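Local coordinates for Lmo0325 protein (Listeria monocytogenes EGD-e, PDB 4RYK) that is a putative transcriptional regulator with a helix-turn-helix and an Rgg-type helical-repeat region, and probably binds DNA, at residues G97-L102 with T122-I127. Residues are numbered along the deposited sequence; the frame is centred on the assembly and turned at random.
Sequences GMQALL and TRIQTI
M98 and I124 face each other where helix 95-108 packs against helix 113-132, and each fills the hollow beside the other. I124 sends its CG1 branch at the foot of M98, CG1 lying 3.7 Å from M98 CB. The methyl at its end goes on into a notch bounded by M98, Q99 and L102: CD1 of I124 stands 3.9 Å from the backbone N of Q99 and 4.0 Å from CD2 of L102. Along the outer wall of this notch lies Q99, whose chain bends at its second torsion (chi2 66°), swinging the amide end toward the second helix, nearly at right angles to the isoleucine; its NE2 is hydrogen-bonded to the carboxylate of D103, one turn on.

The answering bump is M98, a selenomethionine. CG sits opposite the carbonyl carbon (chi1 -58°) and the chain stays extended beyond it, which carries the selenium across to the second helix. M98 SE lies 3.3 Å from R123 CG, against the aliphatic root of the arginine, whose outer part folds away. The terminal methyl meets I127 tip to tip, with M98 CE 3.3 Å from I127 CD1, closer than carbon atoms usually come, so the exact spacing is doubtful. L89 and S90 of helix 82-91 and L120 of helix 113-132 also touch M98.

All the contact between the two segments is this interlocking, without polar bonds. Their axes pass 10.1 Å apart and run nearly antiparallel, at 158°. Two consecutive helices joined by a short turn and packed this way form an antiparallel helical hairpin, consistent with the TPR-like all-helical C-terminal domain of Rgg-type regulators.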
loop_
_atom_site.group_PDB
_atom_site.type_symbol
_atom_site.label_atom_id
_atom_site.label_comp_id
_atom_site.label_asym_id
_atom_site.label_seq_id
_atom_site.Cartn_x
_atom_site.Cartn_y
_atom_site.Cartn_z
ATOM N N GLY A 97 -8.374 3.269 27.186
ATOM C CA GLY A 97 -7.262 2.770 26.355
ATOM C C GLY A 97 -6.214 3.847 25.989
ATOM O O GLY A 97 -5.006 3.598 25.982
HETATM N N MSE A 98 -6.671 5.058 25.712
HETATM C CA MSE A 98 -5.734 6.135 25.412
HETATM C C MSE A 98 -4.891 6.441 26.589
HETATM O O MSE A 98 -3.697 6.739 26.445
HETATM C CB MSE A 98 -6.445 7.427 25.124
HETATM C CG MSE A 98 -7.373 7.193 23.972
HETATM SE SE MSE A 98 -7.544 8.916 23.101
HETATM C CE MSE A 98 -9.001 8.368 21.938
ATOM N N GLN A 99 -5.495 6.432 27.784
ATOM C CA GLN A 99 -4.723 6.739 28.983
ATOM C C GLN A 99 -3.617 5.686 29.192
ATOM O O GLN A 99 -2.497 6.017 29.585
ATOM C CB GLN A 99 -5.628 6.803 30.205
ATOM C CG GLN A 99 -4.915 7.047 31.521
ATOM C CD GLN A 99 -4.282 8.420 31.567
ATOM O OE1 GLN A 99 -4.948 9.443 31.391
ATOM N NE2 GLN A 99 -2.981 8.445 31.793
ATOM N N ALA A 100 -3.932 4.435 28.901
ATOM C CA ALA A 100 -2.931 3.348 28.965
ATOM C C ALA A 100 -1.838 3.527 27.911
ATOM O O ALA A 100 -0.638 3.377 28.178
ATOM C CB ALA A 100 -3.629 1.994 28.779
ATOM N N LEU A 101 -2.240 3.869 26.698
ATOM C CA LEU A 101 -1.237 4.204 25.707
ATOM C C LEU A 101 -0.365 5.370 26.187
ATOM O O LEU A 101 0.854 5.355 26.018
ATOM C CB LEU A 101 -1.890 4.519 24.388
ATOM C CG LEU A 101 -0.921 4.848 23.268
ATOM C CD1 LEU A 101 -0.023 3.664 22.983
ATOM C CD2 LEU A 101 -1.677 5.223 22.026
ATOM N N LEU A 102 -0.976 6.364 26.812
ATOM C CA LEU A 102 -0.216 7.492 27.338
ATOM C C LEU A 102 0.752 7.079 28.432
ATOM O O LEU A 102 1.902 7.471 28.398
ATOM C CB LEU A 102 -1.147 8.565 27.851
ATOM C CG LEU A 102 -0.545 9.796 28.508
ATOM C CD1 LEU A 102 0.475 10.457 27.590
ATOM C CD2 LEU A 102 -1.683 10.750 28.825
ATOM N N THR A 122 -4.646 15.859 24.699
ATOM C CA THR A 122 -5.742 16.685 24.218
ATOM C C THR A 122 -6.934 15.831 23.875
ATOM O O THR A 122 -8.078 16.251 24.091
ATOM C CB THR A 122 -5.423 17.565 22.994
ATOM O OG1 THR A 122 -5.116 16.758 21.850
ATOM C CG2 THR A 122 -4.258 18.464 23.274
ATOM N N ARG A 123 -6.677 14.647 23.334
ATOM C CA ARG A 123 -7.760 13.766 22.911
ATOM C C ARG A 123 -8.468 13.233 24.144
ATOM O O ARG A 123 -9.690 13.121 24.167
ATOM C CB ARG A 123 -7.195 12.644 22.015
ATOM C CG ARG A 123 -8.191 11.687 21.407
ATOM C CD ARG A 123 -9.320 12.359 20.662
ATOM N NE ARG A 123 -8.907 12.893 19.392
ATOM C CZ ARG A 123 -9.332 12.445 18.210
ATOM N NH1 ARG A 123 -10.203 11.440 18.112
ATOM N NH2 ARG A 123 -8.888 13.024 17.112
ATOM N N ILE A 124 -7.725 12.946 25.194
ATOM C CA ILE A 124 -8.389 12.511 26.446
ATOM C C ILE A 124 -9.220 13.647 27.103
ATOM O O ILE A 124 -10.336 13.412 27.534
ATOM C CB ILE A 124 -7.386 11.915 27.447
ATOM C CG1 ILE A 124 -6.797 10.598 26.907
ATOM C CG2 ILE A 124 -8.028 11.715 28.827
ATOM C CD1 ILE A 124 -5.403 10.303 27.430
ATOM N N GLN A 125 -8.709 14.873 27.147
ATOM C CA GLN A 125 -9.517 15.997 27.668
ATOM C C GLN A 125 -10.771 16.228 26.790
ATOM O O GLN A 125 -11.879 16.385 27.315
ATOM C CB GLN A 125 -8.739 17.312 27.759
ATOM C CG GLN A 125 -7.445 17.290 28.559
ATOM C CD GLN A 125 -6.557 18.507 28.257
ATOM O OE1 GLN A 125 -6.544 19.045 27.140
ATOM N NE2 GLN A 125 -5.803 18.936 29.251
ATOM N N THR A 126 -10.632 16.206 25.467
ATOM C CA THR A 126 -11.797 16.386 24.602
ATOM C C THR A 126 -12.881 15.323 24.799
ATOM O O THR A 126 -14.060 15.671 24.932
ATOM C CB THR A 126 -11.402 16.408 23.132
ATOM O OG1 THR A 126 -10.424 17.428 22.985
ATOM C CG2 THR A 126 -12.588 16.736 22.247
ATOM N N ILE A 127 -12.488 14.050 24.824
ATOM C CA ILE A 127 -13.457 12.963 24.980
ATOM C C ILE A 127 -14.159 13.028 26.347
ATOM O O ILE A 127 -15.366 12.949 26.421
ATOM C CB ILE A 127 -12.790 11.587 24.813
ATOM C CG1 ILE A 127 -12.326 11.417 23.361
ATOM C CG2 ILE A 127 -13.755 10.469 25.221
ATOM C CD1 ILE A 127 -11.445 10.212 23.123
#